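Local coordinates for protein methyltransferase WBDD (Escherichia coli, PDB 4AZS) that works as a bifunctional kinase and methyltransferase that regulates the chain length of the O9a O antigen, at residues Pro191-Gly205 with Pro217-Asn229. Numbering follows the deposited sequence.
Sequences PRELIEQCAFYRLIG and PMYLVSNHRVLIN. With SO4 (sulfate ion), chain I; SO4 (sulfate ion), chain E.
Tyr219 lies between two methyl groups from residues 191-205: Ile195 CD1 sits over one face of the ring, 4.0 Å from its centroid, and Leu203 CD1 over the other, both as CH-pi contacts. Beside it, Tyr201 runs the same way and brings its CD1 to 4.1 Å from Tyr219 CD1, while CG of Arg192 approaches the phenol oxygen. On the same face of the sheet, Val221 packs CG1 on Cys198 CB and CG2 on Tyr201 CB. Across the sheet, Phe200 points the other way. With CG anti to the backbone N (chi1 -178°), its ring is laid against strand 225-228, where Val226 CA stands over its centre and Leu227 CB is 3.8 Å from CE2. Arg202 bends at chi3 (69°) and sends NH1 to Leu227 O, a 2.7 Å hydrogen bond in the guanidinium plane.

Pairing of strands 200-207 and 216-222 in an antiparallel hairpin places their residues, while Ile195 and Cys198 come from the type I turn before it. Phe200 and Arg202 exchange backbone hydrogen bonds with Ser222 and Leu220, until a classic bulge sets both Ile204 and Gly205 against Met218; Ile204 N reaches Met218 O at 2.8 Å, whereas the Gly205 N bond to that oxygen is weak. Beyond Ser222, Asn223 OD1 takes the N-H of Ala199 at 2.8 Å. Ser222 OG, hydrogen-bonded also to Gln168 O, accepts from His224 N, an ST turn, and from Arg225 N, an ST motif, leading into strand 225-228.

Strands 200-207 and 115-120 are outermost within this chain in the methyltransferase sheet; strand 216-222 runs antiparallel between 200-207 and 169-173, whose Ile171 meets Met218 and Leu220, giving the 3-2-1-4-5-7-6 order of class I methyltransferases. Helix 47-64 touches Leu220 and Arg225, and helix 153-166 packs against Leu194.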
ATOM      1  N   PRO A 191       3.405 -35.129 -10.481  1.00 28.33           N
ATOM      2  CA  PRO A 191       4.299 -34.880 -11.583  1.00 28.15           C
ATOM      3  C   PRO A 191       3.697 -35.180 -12.962  1.00 29.20           C
ATOM      4  O   PRO A 191       4.124 -34.622 -13.972  1.00 27.57           O
ATOM      5  CB  PRO A 191       5.498 -35.810 -11.287  1.00 27.01           C
ATOM      6  CG  PRO A 191       4.974 -36.850 -10.390  1.00 27.11           C
ATOM      7  CD  PRO A 191       3.901 -36.193  -9.583  1.00 28.47           C
ATOM      8  N   ARG A 192       2.742 -36.088 -13.010  1.00 29.63           N
ATOM      9  CA  ARG A 192       2.039 -36.357 -14.250  1.00 29.50           C
ATOM     10  C   ARG A 192       1.308 -35.156 -14.866  1.00 28.95           C
ATOM     11  O   ARG A 192       1.083 -35.141 -16.060  1.00 28.89           O
ATOM     12  CB  ARG A 192       1.088 -37.511 -14.072  1.00 29.01           C
ATOM     13  CG  ARG A 192       1.854 -38.798 -14.083  1.00 30.44           C
ATOM     14  CD  ARG A 192       0.960 -39.909 -13.638  1.00 32.11           C
ATOM     15  NE  ARG A 192       0.664 -39.757 -12.229  1.00 35.08           N
ATOM     16  CZ  ARG A 192      -0.014 -40.654 -11.512  1.00 39.96           C
ATOM     17  NH1 ARG A 192      -0.459 -41.771 -12.074  1.00 40.87           N
ATOM     18  NH2 ARG A 192      -0.247 -40.434 -10.228  1.00 42.71           N
ATOM     19  N   GLU A 193       1.018 -34.136 -14.089  1.00 29.61           N
ATOM     20  CA  GLU A 193       0.452 -32.904 -14.673  1.00 32.14           C
ATOM     21  C   GLU A 193       1.379 -32.206 -15.657  1.00 29.86           C
ATOM     22  O   GLU A 193       0.933 -31.383 -16.466  1.00 28.55           O
ATOM     23  CB  GLU A 193       0.130 -31.904 -13.594  1.00 33.83           C
ATOM     24  CG  GLU A 193      -1.071 -32.293 -12.759  1.00 42.37           C
ATOM     25  CD  GLU A 193      -1.225 -31.359 -11.556  1.00 46.27           C
ATOM     26  OE1 GLU A 193      -1.165 -30.108 -11.739  1.00 48.86           O
ATOM     27  OE2 GLU A 193      -1.354 -31.883 -10.430  1.00 46.79           O
ATOM     28  N   LEU A 194       2.675 -32.479 -15.581  1.00 27.35           N
ATOM     29  CA  LEU A 194       3.578 -31.860 -16.527  1.00 26.57           C
ATOM     30  C   LEU A 194       3.579 -32.613 -17.867  1.00 27.61           C
ATOM     31  O   LEU A 194       4.143 -32.106 -18.857  1.00 27.24           O
ATOM     32  CB  LEU A 194       5.013 -31.863 -15.964  1.00 27.81           C
ATOM     33  CG  LEU A 194       5.245 -31.130 -14.643  1.00 28.49           C
ATOM     34  CD1 LEU A 194       6.682 -31.266 -14.148  1.00 29.60           C
ATOM     35  CD2 LEU A 194       4.888 -29.677 -14.843  1.00 30.60           C
ATOM     36  N   ILE A 195       3.050 -33.845 -17.892  1.00 25.95           N
ATOM     37  CA  ILE A 195       3.196 -34.692 -19.085  1.00 27.76           C
ATOM     38  C   ILE A 195       1.933 -35.284 -19.677  1.00 27.63           C
ATOM     39  O   ILE A 195       1.991 -35.850 -20.729  1.00 26.89           O
ATOM     40  CB  ILE A 195       4.195 -35.862 -18.856  1.00 28.39           C
ATOM     41  CG1 ILE A 195       3.830 -36.677 -17.646  1.00 30.29           C
ATOM     42  CG2 ILE A 195       5.625 -35.336 -18.737  1.00 29.52           C
ATOM     43  CD1 ILE A 195       4.617 -37.953 -17.528  1.00 32.23           C
ATOM     44  N   GLU A 196       0.813 -35.196 -18.970  1.00 29.83           N
ATOM     45  CA  GLU A 196      -0.394 -35.897 -19.340  1.00 33.77           C
ATOM     46  C   GLU A 196      -1.008 -35.293 -20.627  1.00 33.23           C
ATOM     47  O   GLU A 196      -1.765 -35.948 -21.285  1.00 33.26           O
ATOM     48  CB  GLU A 196      -1.397 -35.864 -18.188  1.00 36.27           C
ATOM     49  CG  GLU A 196      -2.087 -34.526 -18.024  1.00 41.28           C
ATOM     50  CD  GLU A 196      -2.785 -34.389 -16.672  1.00 49.67           C
ATOM     51  OE1 GLU A 196      -2.811 -35.386 -15.910  1.00 57.69           O
ATOM     52  OE2 GLU A 196      -3.295 -33.278 -16.364  1.00 57.54           O
ATOM     53  N   GLN A 197      -0.624 -34.075 -20.992  1.00 33.13           N
ATOM     54  CA  GLN A 197      -0.946 -33.535 -22.320  1.00 33.88           C
ATOM     55  C   GLN A 197      -0.206 -34.261 -23.439  1.00 33.02           C
ATOM     56  O   GLN A 197      -0.643 -34.179 -24.587  1.00 32.98           O
ATOM     57  CB  GLN A 197      -0.655 -32.025 -22.432  1.00 33.51           C
ATOM     58  CG  GLN A 197       0.820 -31.637 -22.575  1.00 32.10           C
ATOM     59  CD  GLN A 197       1.636 -31.881 -21.303  1.00 32.88           C
ATOM     60  OE1 GLN A 197       1.076 -32.335 -20.289  1.00 32.21           O
ATOM     61  NE2 GLN A 197       2.951 -31.578 -21.336  1.00 28.76           N
ATOM     62  N   CYS A 198       0.890 -34.964 -23.134  1.00 29.50           N
ATOM     63  CA  CYS A 198       1.576 -35.768 -24.153  1.00 28.86           C
ATOM     64  C   CYS A 198       0.808 -37.054 -24.407  1.00 30.91           C
ATOM     65  O   CYS A 198       0.028 -37.497 -23.574  1.00 32.69           O
ATOM     66  CB  CYS A 198       2.984 -36.048 -23.725  1.00 30.74           C
ATOM     67  SG  CYS A 198       3.991 -34.527 -23.603  1.00 29.99           S
ATOM     68  N   ALA A 199       0.998 -37.646 -25.572  1.00 30.29           N
ATOM     69  CA  ALA A 199       0.127 -38.718 -26.019  1.00 29.58           C
ATOM     70  C   ALA A 199       0.323 -39.992 -25.257  1.00 27.90           C
ATOM     71  O   ALA A 199      -0.632 -40.592 -24.784  1.00 28.11           O
ATOM     72  CB  ALA A 199       0.363 -38.984 -27.516  1.00 29.62           C
ATOM     73  N   PHE A 200       1.552 -40.449 -25.231  1.00 27.55           N
ATOM     74  CA  PHE A 200       1.928 -41.692 -24.569  1.00 27.48           C
ATOM     75  C   PHE A 200       2.872 -41.443 -23.387  1.00 25.10           C
ATOM     76  O   PHE A 200       3.893 -40.764 -23.549  1.00 25.95           O
ATOM     77  CB  PHE A 200       2.660 -42.612 -25.572  1.00 28.05           C
ATOM     78  CG  PHE A 200       3.051 -43.955 -24.989  1.00 28.73           C
ATOM     79  CD1 PHE A 200       2.161 -45.009 -24.982  1.00 30.61           C
ATOM     80  CD2 PHE A 200       4.307 -44.162 -24.472  1.00 31.17           C
ATOM     81  CE1 PHE A 200       2.517 -46.237 -24.450  1.00 30.21           C
ATOM     82  CE2 PHE A 200       4.686 -45.400 -23.960  1.00 31.07           C
ATOM     83  CZ  PHE A 200       3.785 -46.427 -23.930  1.00 30.86           C
ATOM     84  N   TYR A 201       2.542 -41.954 -22.212  1.00 24.43           N
ATOM     85  CA  TYR A 201       3.493 -41.976 -21.093  1.00 27.59           C
ATOM     86  C   TYR A 201       3.328 -43.199 -20.199  1.00 27.98           C
ATOM     87  O   TYR A 201       2.196 -43.681 -19.973  1.00 28.35           O
ATOM     88  CB  TYR A 201       3.444 -40.660 -20.246  1.00 27.27           C
ATOM     89  CG  TYR A 201       2.244 -40.547 -19.328  1.00 29.33           C
ATOM     90  CD1 TYR A 201       2.285 -41.071 -18.072  1.00 31.24           C
ATOM     91  CD2 TYR A 201       1.068 -39.944 -19.735  1.00 33.22           C
ATOM     92  CE1 TYR A 201       1.209 -41.007 -17.234  1.00 31.68           C
ATOM     93  CE2 TYR A 201      -0.054 -39.863 -18.880  1.00 32.02           C
ATOM     94  CZ  TYR A 201       0.046 -40.406 -17.634  1.00 33.07           C
ATOM     95  OH  TYR A 201      -0.977 -40.376 -16.716  1.00 35.79           O
ATOM     96  N   ARG A 202       4.440 -43.611 -19.572  1.00 29.79           N
ATOM     97  CA  ARG A 202       4.499 -44.829 -18.740  1.00 30.12           C
ATOM     98  C   ARG A 202       5.535 -44.530 -17.670  1.00 27.18           C
ATOM     99  O   ARG A 202       6.664 -44.157 -18.021  1.00 22.11           O
ATOM    100  CB  ARG A 202       5.164 -45.978 -19.571  1.00 34.64           C
ATOM    101  CG  ARG A 202       4.369 -47.097 -20.183  1.00 43.83           C
ATOM    102  CD  ARG A 202       5.257 -47.971 -21.096  1.00 40.69           C
ATOM    103  NE  ARG A 202       6.181 -48.692 -20.293  1.00 44.70           N
ATOM    104  CZ  ARG A 202       7.349 -49.201 -20.652  1.00 39.67           C
ATOM    105  NH1 ARG A 202       7.877 -49.125 -21.865  1.00 41.69           N
ATOM    106  NH2 ARG A 202       8.005 -49.812 -19.719  1.00 41.88           N
ATOM    107  N   LEU A 203       5.255 -44.856 -16.415  1.00 26.74           N
ATOM    108  CA  LEU A 203       6.288 -44.908 -15.370  1.00 28.83           C
ATOM    109  C   LEU A 203       7.280 -46.057 -15.614  1.00 28.21           C
ATOM    110  O   LEU A 203       6.860 -47.175 -15.762  1.00 27.09           O
ATOM    111  CB  LEU A 203       5.633 -45.081 -14.004  1.00 27.97           C
ATOM    112  CG  LEU A 203       6.525 -45.116 -12.782  1.00 27.42           C
ATOM    113  CD1 LEU A 203       7.045 -43.726 -12.559  1.00 27.94           C
ATOM    114  CD2 LEU A 203       5.777 -45.611 -11.521  1.00 30.29           C
ATOM    115  N   ILE A 204       8.584 -45.772 -15.714  1.00 26.82           N
ATOM    116  CA  ILE A 204       9.551 -46.865 -15.914  1.00 27.91           C
ATOM    117  C   ILE A 204      10.454 -47.128 -14.706  1.00 27.53           C
ATOM    118  O   ILE A 204      11.103 -48.134 -14.665  1.00 30.33           O
ATOM    119  CB  ILE A 204      10.394 -46.735 -17.180  1.00 29.21           C
ATOM    120  CG1 ILE A 204      11.111 -45.393 -17.221  1.00 28.92           C
ATOM    121  CG2 ILE A 204       9.520 -46.896 -18.407  1.00 31.39           C
ATOM    122  CD1 ILE A 204      12.212 -45.388 -18.270  1.00 29.23           C
ATOM    123  N   GLY A 205      10.473 -46.253 -13.719  1.00 27.61           N
ATOM    124  CA  GLY A 205      11.199 -46.538 -12.493  1.00 28.30           C
ATOM    125  C   GLY A 205      11.087 -45.419 -11.484  1.00 27.81           C
ATOM    126  O   GLY A 205      10.442 -44.395 -11.730  1.00 26.49           O
ATOM    127  N   PRO A 217      10.097 -40.331  -9.658  1.00 24.91           N
ATOM    128  CA  PRO A 217       9.665 -41.177 -10.741  1.00 25.72           C
ATOM    129  C   PRO A 217      10.345 -40.774 -12.073  1.00 24.25           C
ATOM    130  O   PRO A 217      10.682 -39.601 -12.297  1.00 24.31           O
ATOM    131  CB  PRO A 217       8.136 -40.943 -10.759  1.00 27.44           C
ATOM    132  CG  PRO A 217       8.019 -39.510 -10.361  1.00 26.58           C
ATOM    133  CD  PRO A 217       9.078 -39.315  -9.320  1.00 26.73           C
ATOM    134  N   MET A 218      10.634 -41.775 -12.877  1.00 24.10           N
ATOM    135  CA  MET A 218      11.131 -41.627 -14.226  1.00 23.95           C
ATOM    136  C   MET A 218      10.020 -42.085 -15.178  1.00 23.95           C
ATOM    137  O   MET A 218       9.507 -43.193 -15.032  1.00 24.51           O
ATOM    138  CB  MET A 218      12.354 -42.520 -14.407  1.00 24.61           C
ATOM    139  CG  MET A 218      12.967 -42.420 -15.771  1.00 26.14           C
ATOM    140  SD  MET A 218      14.527 -43.299 -16.037  1.00 28.61           S
ATOM    141  CE  MET A 218      15.614 -42.259 -15.101  1.00 26.01           C
ATOM    142  N   TYR A 219       9.683 -41.233 -16.131  1.00 23.63           N
ATOM    143  CA  TYR A 219       8.688 -41.485 -17.153  1.00 23.67           C
ATOM    144  C   TYR A 219       9.297 -41.563 -18.536  1.00 25.10           C
ATOM    145  O   TYR A 219      10.242 -40.874 -18.851  1.00 26.57           O
ATOM    146  CB  TYR A 219       7.669 -40.351 -17.146  1.00 24.39           C
ATOM    147  CG  TYR A 219       6.773 -40.375 -15.905  1.00 25.84           C
ATOM    148  CD1 TYR A 219       5.668 -41.244 -15.824  1.00 26.47           C
ATOM    149  CD2 TYR A 219       7.100 -39.622 -14.775  1.00 25.91           C
ATOM    150  CE1 TYR A 219       4.898 -41.292 -14.668  1.00 26.89           C
ATOM    151  CE2 TYR A 219       6.321 -39.672 -13.625  1.00 26.49           C
ATOM    152  CZ  TYR A 219       5.237 -40.478 -13.602  1.00 27.14           C
ATOM    153  OH  TYR A 219       4.530 -40.525 -12.465  1.00 34.67           O
ATOM    154  N   LEU A 220       8.733 -42.425 -19.346  1.00 24.95           N
ATOM    155  CA  LEU A 220       9.024 -42.537 -20.744  1.00 25.57           C
ATOM    156  C   LEU A 220       7.823 -41.947 -21.477  1.00 25.91           C
ATOM    157  O   LEU A 220       6.678 -42.357 -21.257  1.00 27.38           O
ATOM    158  CB  LEU A 220       9.149 -44.004 -21.098  1.00 26.90           C
ATOM    159  CG  LEU A 220       9.475 -44.330 -22.537  1.00 28.88           C
ATOM    160  CD1 LEU A 220      10.788 -43.750 -23.009  1.00 29.68           C
ATOM    161  CD2 LEU A 220       9.499 -45.838 -22.679  1.00 33.73           C
ATOM    162  N   VAL A 221       8.063 -40.973 -22.323  1.00 26.09           N
ATOM    163  CA  VAL A 221       6.957 -40.173 -22.909  1.00 26.06           C
ATOM    164  C   VAL A 221       7.148 -40.142 -24.427  1.00 24.19           C
ATOM    165  O   VAL A 221       8.289 -40.094 -24.908  1.00 25.41           O
ATOM    166  CB  VAL A 221       7.019 -38.753 -22.366  1.00 24.86           C
ATOM    167  CG1 VAL A 221       6.017 -37.845 -23.001  1.00 25.20           C
ATOM    168  CG2 VAL A 221       6.904 -38.735 -20.863  1.00 27.84           C
ATOM    169  N   SER A 222       6.075 -40.178 -25.198  1.00 24.85           N
ATOM    170  CA  SER A 222       6.205 -39.991 -26.648  1.00 25.02           C
ATOM    171  C   SER A 222       4.984 -39.399 -27.256  1.00 26.40           C
ATOM    172  O   SER A 222       3.826 -39.673 -26.824  1.00 25.61           O
ATOM    173  CB  SER A 222       6.501 -41.309 -27.377  1.00 25.82           C
ATOM    174  OG  SER A 222       6.716 -41.065 -28.771  1.00 26.84           O
ATOM    175  N   ASN A 223       5.219 -38.566 -28.269  1.00 26.93           N
ATOM    176  CA  ASN A 223       4.103 -38.044 -29.042  1.00 28.85           C
ATOM    177  C   ASN A 223       3.975 -38.742 -30.399  1.00 29.12           C
ATOM    178  O   ASN A 223       3.150 -38.349 -31.200  1.00 29.52           O
ATOM    179  CB  ASN A 223       4.172 -36.531 -29.213  1.00 29.35           C
ATOM    180  CG  ASN A 223       3.440 -35.767 -28.132  1.00 30.77           C
ATOM    181  OD1 ASN A 223       2.797 -36.331 -27.247  1.00 33.46           O
ATOM    182  ND2 ASN A 223       3.589 -34.459 -28.164  1.00 32.42           N
ATOM    183  N   HIS A 224       4.769 -39.779 -30.633  1.00 28.32           N
ATOM    184  CA  HIS A 224       4.841 -40.398 -31.950  1.00 30.76           C
ATOM    185  C   HIS A 224       4.835 -41.895 -31.957  1.00 30.94           C
ATOM    186  O   HIS A 224       4.588 -42.489 -33.002  1.00 31.63           O
ATOM    187  CB  HIS A 224       6.107 -39.913 -32.657  1.00 31.97           C
ATOM    188  CG  HIS A 224       6.089 -38.462 -32.956  1.00 34.86           C
ATOM    189  ND1 HIS A 224       5.259 -37.928 -33.886  1.00 38.19           N
ATOM    190  CD2 HIS A 224       6.795 -37.404 -32.396  1.00 34.27           C
ATOM    191  CE1 HIS A 224       5.433 -36.600 -33.918  1.00 39.37           C
ATOM    192  NE2 HIS A 224       6.371 -36.278 -32.995  1.00 38.33           N
ATOM    193  N   ARG A 225       5.165 -42.519 -30.825  1.00 29.33           N
ATOM    194  CA  ARG A 225       5.310 -43.956 -30.741  1.00 30.03           C
ATOM    195  C   ARG A 225       4.687 -44.542 -29.497  1.00 31.05           C
ATOM    196  O   ARG A 225       4.670 -43.927 -28.413  1.00 31.00           O
ATOM    197  CB  ARG A 225       6.809 -44.343 -30.761  1.00 31.31           C
ATOM    198  CG  ARG A 225       7.553 -43.916 -32.035  1.00 32.65           C
ATOM    199  CD  ARG A 225       9.025 -44.363 -32.086  1.00 32.79           C
ATOM    200  NE  ARG A 225       9.140 -45.781 -32.326  1.00 36.57           N
ATOM    201  CZ  ARG A 225       9.189 -46.360 -33.523  1.00 36.43           C
ATOM    202  NH1 ARG A 225       9.154 -45.636 -34.608  1.00 37.59           N
ATOM    203  NH2 ARG A 225       9.257 -47.686 -33.620  1.00 37.07           N
ATOM    204  N   VAL A 226       4.163 -45.750 -29.651  1.00 30.42           N
ATOM    205  CA  VAL A 226       3.939 -46.597 -28.517  1.00 31.11           C
ATOM    206  C   VAL A 226       5.276 -47.254 -28.170  1.00 31.11           C
ATOM    207  O   VAL A 226       5.894 -47.885 -29.001  1.00 31.42           O
ATOM    208  CB  VAL A 226       2.862 -47.665 -28.825  1.00 31.68           C
ATOM    209  CG1 VAL A 226       2.744 -48.659 -27.681  1.00 32.15           C
ATOM    210  CG2 VAL A 226       1.536 -46.973 -29.048  1.00 32.26           C
ATOM    211  N   LEU A 227       5.687 -47.118 -26.925  1.00 30.31           N
ATOM    212  CA  LEU A 227       6.955 -47.559 -26.468  1.00 32.02           C
ATOM    213  C   LEU A 227       6.744 -48.495 -25.284  1.00 34.12           C
ATOM    214  O   LEU A 227       6.779 -48.093 -24.150  1.00 32.33           O
ATOM    215  CB  LEU A 227       7.759 -46.355 -26.025  1.00 32.80           C
ATOM    216  CG  LEU A 227       8.107 -45.311 -27.074  1.00 32.36           C
ATOM    217  CD1 LEU A 227       8.739 -44.101 -26.442  1.00 32.57           C
ATOM    218  CD2 LEU A 227       8.999 -45.896 -28.116  1.00 33.56           C
ATOM    219  N   ILE A 228       6.555 -49.759 -25.588  1.00 38.65           N
ATOM    220  CA  ILE A 228       6.277 -50.794 -24.618  1.00 42.48           C
ATOM    221  C   ILE A 228       7.335 -51.840 -24.940  1.00 43.55           C
ATOM    222  O   ILE A 228       7.650 -52.050 -26.108  1.00 45.14           O
ATOM    223  CB  ILE A 228       4.844 -51.314 -24.874  1.00 46.46           C
ATOM    224  CG1 ILE A 228       3.808 -50.307 -24.402  1.00 45.21           C
ATOM    225  CG2 ILE A 228       4.582 -52.652 -24.185  1.00 49.28           C
ATOM    226  CD1 ILE A 228       2.423 -50.630 -24.927  1.00 50.24           C
ATOM    227  N   ASN A 229       7.904 -52.491 -23.940  1.00 53.09           N
ATOM    228  CA  ASN A 229       9.208 -53.159 -24.155  1.00 59.06           C
ATOM    229  C   ASN A 229       9.132 -54.200 -25.277  1.00 60.22           C
ATOM    230  O   ASN A 229      10.089 -54.411 -26.025  1.00 63.91           O
ATOM    231  CB  ASN A 229       9.798 -53.729 -22.843  1.00 63.56           C
ATOM    232  CG  ASN A 229      10.480 -52.644 -21.972  1.00 64.56           C
ATOM    233  OD1 ASN A 229      10.539 -51.465 -22.325  1.00 66.43           O
ATOM    234  ND2 ASN A 229      10.976 -53.051 -20.826  1.00 66.86           N
TER
HETATM  235  S   SO4 I1481       1.946 -44.167 -14.738  1.00 31.75           S
HETATM  236  O1  SO4 I1481       0.508 -43.833 -14.810  1.00 65.58           O
HETATM  237  O2  SO4 I1481       2.140 -44.339 -13.276  1.00 64.17           O
HETATM  238  O3  SO4 I1481       2.713 -43.007 -15.224  1.00 67.80           O
HETATM  239  O4  SO4 I1481       2.274 -45.387 -15.675  1.00 41.91           O
HETATM  240  S   SO4 E1477       9.409 -47.754 -37.465  1.00 98.54           S
HETATM  241  O1  SO4 E1477       9.175 -46.310 -37.193  1.00 79.01           O
HETATM  242  O2  SO4 E1477       9.275 -48.604 -36.239  1.00 81.91           O
HETATM  243  O3  SO4 E1477      10.809 -47.907 -37.971  1.00 90.55           O
HETATM  244  O4  SO4 E1477       8.373 -48.152 -38.466  1.00 73.36           O
HETATM  245  O   HOH W   1       1.477 -32.985 -26.502  1.00 43.27           O